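PDB 6SKY: Serine/threonine-protein kinase Tel1 from Chaetomium thermophilum, which probably phosphorylates serine and threonine residues in [ST]-Q sites to activate checkpoint signalling at sites of DNA damage, using ATP. Local coordinates for residues 2751-2755 with 2824-2828; 2743-2747 with 2816-2821; 2782-2786 with 2848-2852. One frame throughout, in Å; residues are numbered along the deposited sequence.

Contact 1: residues 2751-2755 with 2824-2828; sequences MLGHV and TLDAL
Thr2824 has CG2 anti to its backbone N while OG1 sits beside that N (chi1 -50°); the hydroxyl bonds back to Cys2820 O one helical turn earlier, and the methyl is left to lie against Met2751, CG2 to CB 3.8 Å. The methionine answers with a chain bent at both chi2 (-51°) and chi3. Its first carbons meet Thr2824, CG lying 4.1 Å from Thr2824 CB, after which the chain swings aside and SD passes 4.1 Å from Leu2825 CB, with the methyl end leading away from residues 2824-2828, back toward Cys2821 of the same helix.

One turn on, the contact passes to the CD1 branch of Leu2828. It reaches across to Val2755, and the two side chains run past each other in opposite directions, CD1 to CG2 3.8 Å. The same methyl also lies 4.4 Å from Leu2752 CG, so a single branch touches residues on neighbouring turns of helix 2732-2755. Val2755 CG2 is shared in turn: besides Leu2828 it faces Leu2825 CD1 at 4.3 Å. No hydrogen bond spans the two segments; the polar backbone is served within each helix, as in Val2755 N to Met2751 O, and what joins them is hydrocarbon and one thioether.

The segment axes approach to 10.2 Å and make an angle of 46°, leaving room for branched side chains between them. Helix 2916-2927 closes one flank, with Leu2923 on Met2751 and Val2916 on Leu2825, while helix 2616-2632 brings Val2629 against Leu2752 and Leu2828. This is buried packing between two helices of the C-terminal lobe of a PI3K-related kinase, with a helix of the FATC region laid along it.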
loop_
_atom_site.group_PDB
_atom_site.type_symbol
_atom_site.label_atom_id
_atom_site.label_comp_id
_atom_site.label_asym_id
_atom_site.label_seq_id
_atom_site.Cartn_x
_atom_site.Cartn_y
_atom_site.Cartn_z
ATOM N N MET A 2751 -9.431 -21.017 9.773
ATOM C CA MET A 2751 -9.575 -19.573 9.937
ATOM C C MET A 2751 -10.973 -19.203 10.405
ATOM O O MET A 2751 -11.137 -18.386 11.318
ATOM C CB MET A 2751 -9.245 -18.848 8.640
ATOM C CG MET A 2751 -7.773 -18.680 8.388
ATOM S SD MET A 2751 -6.895 -17.983 9.784
ATOM C CE MET A 2751 -6.005 -19.409 10.375
ATOM N N LEU A 2752 -11.994 -19.795 9.796
ATOM C CA LEU A 2752 -13.363 -19.443 10.145
ATOM C C LEU A 2752 -13.699 -19.838 11.572
ATOM O O LEU A 2752 -14.453 -19.136 12.245
ATOM C CB LEU A 2752 -14.319 -20.104 9.167
ATOM C CG LEU A 2752 -15.289 -19.177 8.467
ATOM C CD1 LEU A 2752 -15.619 -19.730 7.117
ATOM C CD2 LEU A 2752 -16.522 -19.069 9.303
ATOM N N GLY A 2753 -13.160 -20.955 12.056
ATOM C CA GLY A 2753 -13.397 -21.352 13.421
ATOM C C GLY A 2753 -12.540 -20.647 14.436
ATOM O O GLY A 2753 -12.890 -20.636 15.613
ATOM N N HIS A 2754 -11.410 -20.081 14.025
ATOM C CA HIS A 2754 -10.717 -19.150 14.902
ATOM C C HIS A 2754 -11.523 -17.870 15.076
ATOM O O HIS A 2754 -11.716 -17.397 16.198
ATOM C CB HIS A 2754 -9.329 -18.840 14.355
ATOM C CG HIS A 2754 -8.715 -17.606 14.935
ATOM N ND1 HIS A 2754 -8.343 -17.513 16.256
ATOM C CD2 HIS A 2754 -8.421 -16.411 14.375
ATOM C CE1 HIS A 2754 -7.841 -16.315 16.484
ATOM N NE2 HIS A 2754 -7.880 -15.626 15.360
ATOM N N VAL A 2755 -12.014 -17.303 13.976
ATOM C CA VAL A 2755 -12.727 -16.031 14.057
ATOM C C VAL A 2755 -13.992 -16.145 14.897
ATOM O O VAL A 2755 -14.385 -15.184 15.562
ATOM C CB VAL A 2755 -13.026 -15.512 12.640
ATOM C CG1 VAL A 2755 -14.117 -14.484 12.660
ATOM C CG2 VAL A 2755 -11.785 -14.919 12.043
ATOM N N THR A 2824 -8.107 -16.602 3.265
ATOM C CA THR A 2824 -9.352 -16.653 4.017
ATOM C C THR A 2824 -9.429 -15.520 5.024
ATOM O O THR A 2824 -10.434 -14.812 5.095
ATOM C CB THR A 2824 -9.484 -17.995 4.731
ATOM O OG1 THR A 2824 -9.250 -19.055 3.808
ATOM C CG2 THR A 2824 -10.859 -18.151 5.303
ATOM N N LEU A 2825 -8.380 -15.342 5.827
ATOM C CA LEU A 2825 -8.415 -14.311 6.856
ATOM C C LEU A 2825 -8.471 -12.921 6.248
ATOM O O LEU A 2825 -9.148 -12.035 6.775
ATOM C CB LEU A 2825 -7.207 -14.441 7.768
ATOM C CG LEU A 2825 -7.162 -13.435 8.903
ATOM C CD1 LEU A 2825 -8.332 -13.646 9.820
ATOM C CD2 LEU A 2825 -5.869 -13.556 9.654
ATOM N N ASP A 2826 -7.779 -12.711 5.134
ATOM C CA ASP A 2826 -7.820 -11.421 4.473
ATOM C C ASP A 2826 -9.207 -11.115 3.942
ATOM O O ASP A 2826 -9.664 -9.974 4.022
ATOM C CB ASP A 2826 -6.800 -11.398 3.347
ATOM C CG ASP A 2826 -6.577 -10.023 2.802
ATOM O OD1 ASP A 2826 -7.004 -9.047 3.453
ATOM O OD2 ASP A 2826 -5.974 -9.910 1.717
ATOM N N ALA A 2827 -9.896 -12.112 3.387
ATOM C CA ALA A 2827 -11.263 -11.883 2.939
ATOM C C ALA A 2827 -12.220 -11.709 4.106
ATOM O O ALA A 2827 -13.229 -11.019 3.974
ATOM C CB ALA A 2827 -11.730 -13.028 2.052
ATOM N N LEU A 2828 -11.937 -12.332 5.245
ATOM C CA LEU A 2828 -12.834 -12.206 6.386
ATOM C C LEU A 2828 -12.740 -10.832 7.017
ATOM O O LEU A 2828 -13.761 -10.242 7.371
ATOM C CB LEU A 2828 -12.538 -13.275 7.432
ATOM C CG LEU A 2828 -13.136 -14.656 7.221
ATOM C CD1 LEU A 2828 -12.845 -15.534 8.402
ATOM C CD2 LEU A 2828 -14.615 -14.550 6.987
#

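Contact 2: residues 2743-2747 with 2816-2821; sequences TRTTA and VFRRCC
This is a buried helix-to-helix contact in the kinase region, joining the middle of helix 2732-2755 to the first turns of helix 2816-2828 without a hydrogen bond between them. The segment axes come within 8.7 Å and cross at -41°, an approach that suits the small side chain at its centre. Ala2747 fills that place: its CB lies 3.7 Å from Cys2820 CB and 4.0 Å from Cys2821 SG, with Phe2817 closing in from the side.

The phenylalanine carries CG anti to its backbone N (chi1 178°), which brings the ring toward Ala2747; CE1 comes obliquely to Ala2747 CA at 3.7 Å, while Thr2743 O and Thr2746 C lie at the ring's edge. Cys2821 SG, from the same helix as the ring, sits over one face, offset toward the rim, 3.6 Å above its plane. Thr2743 presents its methyl to the start of the partner helix, CG2 to Val2816 CG1 3.9 Å, while its hydroxyl is hydrogen-bonded to Arg2739 O. Across this contact Arg2744 offers its aliphatic chain, CG 3.8 Å from Cys2820 SG; its guanidinium makes a long, weak ion pair with Asp1926.

Around the pair, helix 2916-2927 lays Ile2924 on Phe2817 and Val2920 on Cys2821, and a loop carrying Asp1926 and Asp1928 meets Val2816 and Cys2820.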
loop_
_atom_site.group_PDB
_atom_site.type_symbol
_atom_site.label_atom_id
_atom_site.label_comp_id
_atom_site.label_asym_id
_atom_site.label_seq_id
_atom_site.Cartn_x
_atom_site.Cartn_y
_atom_site.Cartn_z
ATOM N N THR A 2743 -6.388 -29.955 2.032
ATOM C CA THR A 2743 -5.647 -28.835 2.605
ATOM C C THR A 2743 -6.453 -27.543 2.559
ATOM O O THR A 2743 -6.460 -26.773 3.524
ATOM C CB THR A 2743 -4.322 -28.657 1.879
ATOM O OG1 THR A 2743 -3.677 -29.921 1.747
ATOM C CG2 THR A 2743 -3.428 -27.765 2.655
ATOM N N ARG A 2744 -7.161 -27.297 1.461
ATOM C CA ARG A 2744 -7.921 -26.060 1.339
ATOM C C ARG A 2744 -9.106 -26.014 2.288
ATOM O O ARG A 2744 -9.364 -24.979 2.908
ATOM C CB ARG A 2744 -8.403 -25.886 -0.087
ATOM C CG ARG A 2744 -7.378 -25.371 -1.027
ATOM C CD ARG A 2744 -7.933 -25.393 -2.402
ATOM N NE ARG A 2744 -7.000 -24.862 -3.377
ATOM C CZ ARG A 2744 -7.237 -24.845 -4.678
ATOM N NH1 ARG A 2744 -6.349 -24.341 -5.508
ATOM N NH2 ARG A 2744 -8.368 -25.337 -5.145
ATOM N N THR A 2745 -9.870 -27.100 2.391
ATOM C CA THR A 2745 -11.002 -27.080 3.307
ATOM C C THR A 2745 -10.549 -27.014 4.755
ATOM O O THR A 2745 -11.206 -26.360 5.572
ATOM C CB THR A 2745 -11.894 -28.286 3.074
ATOM O OG1 THR A 2745 -11.099 -29.463 3.035
ATOM C CG2 THR A 2745 -12.593 -28.153 1.771
ATOM N N THR A 2746 -9.416 -27.633 5.087
ATOM C CA THR A 2746 -8.880 -27.501 6.435
ATOM C C THR A 2746 -8.469 -26.069 6.733
ATOM O O THR A 2746 -8.733 -25.561 7.821
ATOM C CB THR A 2746 -7.705 -28.448 6.612
ATOM O OG1 THR A 2746 -8.123 -29.764 6.261
ATOM C CG2 THR A 2746 -7.247 -28.467 8.025
ATOM N N ALA A 2747 -7.840 -25.393 5.774
ATOM C CA ALA A 2747 -7.447 -24.005 5.983
ATOM C C ALA A 2747 -8.657 -23.106 6.190
ATOM O O ALA A 2747 -8.674 -22.257 7.091
ATOM C CB ALA A 2747 -6.620 -23.520 4.803
ATOM N N VAL A 2816 0.273 -24.511 0.432
ATOM C CA VAL A 2816 -1.160 -24.366 0.219
ATOM C C VAL A 2816 -1.865 -23.966 1.506
ATOM O O VAL A 2816 -2.743 -23.100 1.499
ATOM C CB VAL A 2816 -1.737 -25.662 -0.371
ATOM C CG1 VAL A 2816 -3.221 -25.547 -0.561
ATOM C CG2 VAL A 2816 -1.077 -25.970 -1.672
ATOM N N PHE A 2817 -1.489 -24.568 2.630
ATOM C CA PHE A 2817 -2.219 -24.318 3.867
ATOM C C PHE A 2817 -2.034 -22.887 4.339
ATOM O O PHE A 2817 -3.005 -22.207 4.672
ATOM C CB PHE A 2817 -1.781 -25.294 4.953
ATOM C CG PHE A 2817 -2.460 -25.070 6.264
ATOM C CD1 PHE A 2817 -3.773 -25.423 6.443
ATOM C CD2 PHE A 2817 -1.788 -24.497 7.315
ATOM C CE1 PHE A 2817 -4.394 -25.212 7.633
ATOM C CE2 PHE A 2817 -2.412 -24.287 8.503
ATOM C CZ PHE A 2817 -3.716 -24.644 8.660
ATOM N N ARG A 2818 -0.795 -22.410 4.378
ATOM C CA ARG A 2818 -0.538 -21.075 4.896
ATOM C C ARG A 2818 -1.078 -19.998 3.966
ATOM O O ARG A 2818 -1.645 -19.001 4.425
ATOM C CB ARG A 2818 0.953 -20.906 5.120
ATOM C CG ARG A 2818 1.300 -19.839 6.089
ATOM C CD ARG A 2818 2.777 -19.804 6.331
ATOM N NE ARG A 2818 3.227 -20.958 7.092
ATOM C CZ ARG A 2818 3.438 -20.948 8.399
ATOM N NH1 ARG A 2818 3.849 -22.042 9.008
ATOM N NH2 ARG A 2818 3.241 -19.843 9.090
ATOM N N ARG A 2819 -0.944 -20.193 2.657
ATOM C CA ARG A 2819 -1.489 -19.229 1.713
ATOM C C ARG A 2819 -3.005 -19.194 1.768
ATOM O O ARG A 2819 -3.606 -18.125 1.656
ATOM C CB ARG A 2819 -1.021 -19.546 0.300
ATOM C CG ARG A 2819 0.457 -19.428 0.095
ATOM C CD ARG A 2819 0.804 -18.253 -0.749
ATOM N NE ARG A 2819 0.247 -18.359 -2.085
ATOM C CZ ARG A 2819 0.238 -17.361 -2.956
ATOM N NH1 ARG A 2819 -0.291 -17.529 -4.156
ATOM N NH2 ARG A 2819 0.752 -16.194 -2.621
ATOM N N CYS A 2820 -3.648 -20.344 1.946
ATOM C CA CYS A 2820 -5.101 -20.347 1.999
ATOM C C CYS A 2820 -5.622 -19.806 3.317
ATOM O O CYS A 2820 -6.675 -19.167 3.338
ATOM C CB CYS A 2820 -5.631 -21.752 1.743
ATOM S SG CYS A 2820 -5.496 -22.254 0.033
ATOM N N CYS A 2821 -4.900 -20.028 4.413
ATOM C CA CYS A 2821 -5.214 -19.349 5.662
ATOM C C CYS A 2821 -5.144 -17.841 5.498
ATOM O O CYS A 2821 -6.024 -17.118 5.972
ATOM C CB CYS A 2821 -4.258 -19.802 6.760
ATOM S SG CYS A 2821 -4.618 -21.367 7.506
#

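Contact 3: residues 2782-2786 with 2848-2852. Residues 2848, 2849, 2850, 2851, 2852 of segment 2848-2852 come from a tag, linker or insertion.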
loop_
_atom_site.group_PDB
_atom_site.type_symbol
_atom_site.label_atom_id
_atom_site.label_comp_id
_atom_site.label_asym_id
_atom_site.label_seq_id
_atom_site.Cartn_x
_atom_site.Cartn_y
_atom_site.Cartn_z
ATOM N N VAL A 2782 -20.445 -25.425 20.351
ATOM C CA VAL A 2782 -19.552 -24.782 21.316
ATOM C C VAL A 2782 -18.746 -23.753 20.532
ATOM O O VAL A 2782 -17.712 -24.055 19.955
ATOM C CB VAL A 2782 -18.661 -25.795 22.028
ATOM C CG1 VAL A 2782 -17.708 -25.103 22.945
ATOM C CG2 VAL A 2782 -19.497 -26.772 22.794
ATOM N N ALA A 2783 -19.234 -22.523 20.499
ATOM C CA ALA A 2783 -18.591 -21.458 19.757
ATOM C C ALA A 2783 -18.339 -20.290 20.690
ATOM O O ALA A 2783 -18.603 -20.363 21.886
ATOM C CB ALA A 2783 -19.438 -21.028 18.559
ATOM N N PHE A 2784 -17.812 -19.206 20.131
ATOM C CA PHE A 2784 -17.575 -17.965 20.865
ATOM C C PHE A 2784 -16.792 -18.208 22.146
ATOM O O PHE A 2784 -17.098 -17.661 23.204
ATOM C CB PHE A 2784 -18.886 -17.247 21.147
ATOM C CG PHE A 2784 -19.636 -16.903 19.915
ATOM C CD1 PHE A 2784 -19.130 -15.993 19.024
ATOM C CD2 PHE A 2784 -20.832 -17.511 19.629
ATOM C CE1 PHE A 2784 -19.807 -15.686 17.883
ATOM C CE2 PHE A 2784 -21.510 -17.206 18.489
ATOM C CZ PHE A 2784 -20.999 -16.294 17.614
ATOM N N GLU A 2785 -15.770 -19.047 22.041
ATOM C CA GLU A 2785 -14.795 -19.309 23.093
ATOM C C GLU A 2785 -15.403 -19.968 24.320
ATOM O O GLU A 2785 -14.811 -19.927 25.395
ATOM C CB GLU A 2785 -14.067 -18.032 23.504
ATOM C CG GLU A 2785 -13.632 -17.157 22.359
ATOM C CD GLU A 2785 -12.285 -17.532 21.819
ATOM O OE1 GLU A 2785 -11.937 -18.725 21.873
ATOM O OE2 GLU A 2785 -11.563 -16.632 21.346
ATOM N N MET A 2786 -16.569 -20.598 24.191
ATOM C CA MET A 2786 -17.147 -21.332 25.309
ATOM C C MET A 2786 -16.279 -22.491 25.762
ATOM O O MET A 2786 -16.555 -23.071 26.813
ATOM C CB MET A 2786 -18.519 -21.889 24.946
ATOM C CG MET A 2786 -19.600 -20.878 24.709
ATOM S SD MET A 2786 -21.090 -21.680 24.094
ATOM C CE MET A 2786 -21.786 -20.377 23.090
ATOM N N TYR A 2848 -31.155 -18.207 21.835
ATOM C CA TYR A 2848 -29.759 -18.593 21.706
ATOM C C TYR A 2848 -29.036 -18.304 23.011
ATOM O O TYR A 2848 -29.111 -17.190 23.529
ATOM C CB TYR A 2848 -29.092 -17.856 20.545
ATOM C CG TYR A 2848 -27.692 -18.335 20.285
ATOM C CD1 TYR A 2848 -27.462 -19.570 19.716
ATOM C CD2 TYR A 2848 -26.603 -17.564 20.625
ATOM C CE1 TYR A 2848 -26.196 -20.016 19.492
ATOM C CE2 TYR A 2848 -25.333 -18.005 20.407
ATOM C CZ TYR A 2848 -25.134 -19.229 19.843
ATOM O OH TYR A 2848 -23.858 -19.670 19.622
ATOM N N GLN A 2849 -28.351 -19.308 23.546
ATOM C CA GLN A 2849 -27.634 -19.173 24.806
ATOM C C GLN A 2849 -26.184 -18.805 24.536
ATOM O O GLN A 2849 -25.517 -19.452 23.728
ATOM C CB GLN A 2849 -27.690 -20.471 25.611
ATOM C CG GLN A 2849 -29.017 -21.191 25.565
ATOM C CD GLN A 2849 -30.110 -20.456 26.304
ATOM O OE1 GLN A 2849 -31.290 -20.602 25.992
ATOM N NE2 GLN A 2849 -29.726 -19.668 27.297
ATOM N N TRP A 2850 -25.695 -17.783 25.223
ATOM C CA TRP A 2850 -24.336 -17.310 25.018
ATOM C C TRP A 2850 -23.354 -17.872 26.025
ATOM O O TRP A 2850 -22.186 -17.484 26.015
ATOM C CB TRP A 2850 -24.300 -15.791 25.054
ATOM C CG TRP A 2850 -24.950 -15.192 23.891
ATOM C CD1 TRP A 2850 -26.260 -14.896 23.760
ATOM C CD2 TRP A 2850 -24.326 -14.820 22.668
ATOM N NE1 TRP A 2850 -26.499 -14.350 22.532
ATOM C CE2 TRP A 2850 -25.321 -14.292 21.841
ATOM C CE3 TRP A 2850 -23.019 -14.878 22.194
ATOM C CZ2 TRP A 2850 -25.052 -13.824 20.568
ATOM C CZ3 TRP A 2850 -22.757 -14.412 20.940
ATOM C CH2 TRP A 2850 -23.763 -13.897 20.136
ATOM N N SER A 2851 -23.796 -18.766 26.893
ATOM C CA SER A 2851 -22.913 -19.540 27.736
ATOM C C SER A 2851 -23.243 -21.005 27.537
ATOM O O SER A 2851 -24.191 -21.361 26.837
ATOM C CB SER A 2851 -23.046 -19.154 29.209
ATOM O OG SER A 2851 -22.359 -20.077 30.030
ATOM N N ILE A 2852 -22.455 -21.863 28.161
ATOM C CA ILE A 2852 -22.588 -23.301 27.996
ATOM C C ILE A 2852 -23.134 -23.855 29.304
ATOM O O ILE A 2852 -22.464 -23.809 30.344
ATOM C CB ILE A 2852 -21.255 -23.942 27.584
ATOM C CG1 ILE A 2852 -21.369 -25.458 27.499
ATOM C CG2 ILE A 2852 -20.122 -23.500 28.494
ATOM C CD1 ILE A 2852 -20.153 -26.092 26.885
#
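Val2782 touches Ile2852 through one methyl, CG2 to CD1 4.2 Å, the two side chains crossing at a slant; Ile2852 is poorly ordered, so this end is the less certain one. Residues 2848-2852 come from an insertion into the natural sequence.

From Ala2783 the chain enters a type I' beta turn, closed by Met2786 N to Ala2783 O at 3.1 Å, with Phe2784 and Glu2785 at its corners. The turn follows closely on the DLG motif, whose Asp2779 is a magnesium ligand and which, like DFG in other kinases, opens the activation segment; the side chain of Val2782 is about 10 Å from the bound nucleotide analogue.

At Phe2784, CG is anti to the carbonyl carbon (chi1 -59°), and the ring meets two aromatic residues from different sides. Trp2850 brings CZ3 over one face, 3.9 Å from Phe2784 CD2, in an oblique pair with the ring planes at 40° and the six-membered rings' centroids 5.1 Å apart. Tyr2848 comes at the edge instead, its OH in the ring plane and 3.6 Å from Phe2784 CE2. A serine in place of Phe2784 removes the ring, which is likely to leave Trp2850 without the face it leans on and Tyr2848 OH without its neighbour at the edge, so that the indole could turn more easily.

Glu2785 turns elsewhere, to a salt bridge with Lys2909. Met2786 ends the walk with a chain extended beyond CG (chi2 173°) that lies alongside the backbone of the second segment: CE sits 3.9 Å from Gln2849 O, and SD 4.2 Å from Ile2852 CB. Tyr2848 OH is near that CE as well, linking the methionine's methyl to the edge of the Phe2784 ring, while behind the tyrosine stands helix 2616-2632 with Ile2621 and Met2622.

Contacts 1 and 2 are successive parts of one interface: both join helix 2732-2755 to helix 2816-2828, their centres are 11 Å apart, and Met2751 CG meets Cys2821 O where they adjoin. Both are buried, and the segment axes lie closer in contact 2, where an alanine and cysteines intervene, than in contact 1, where leucine and valine fill a wider gap. Contact 3 is different in kind. It joins two loops, is only partly buried, lies farther from the centre of the chain, and relies on aromatic rings and a methionine. Its Val2782 side chain is about 10 Å from the nucleotide analogue and the magnesium, whereas the other two contacts lie away from the active site.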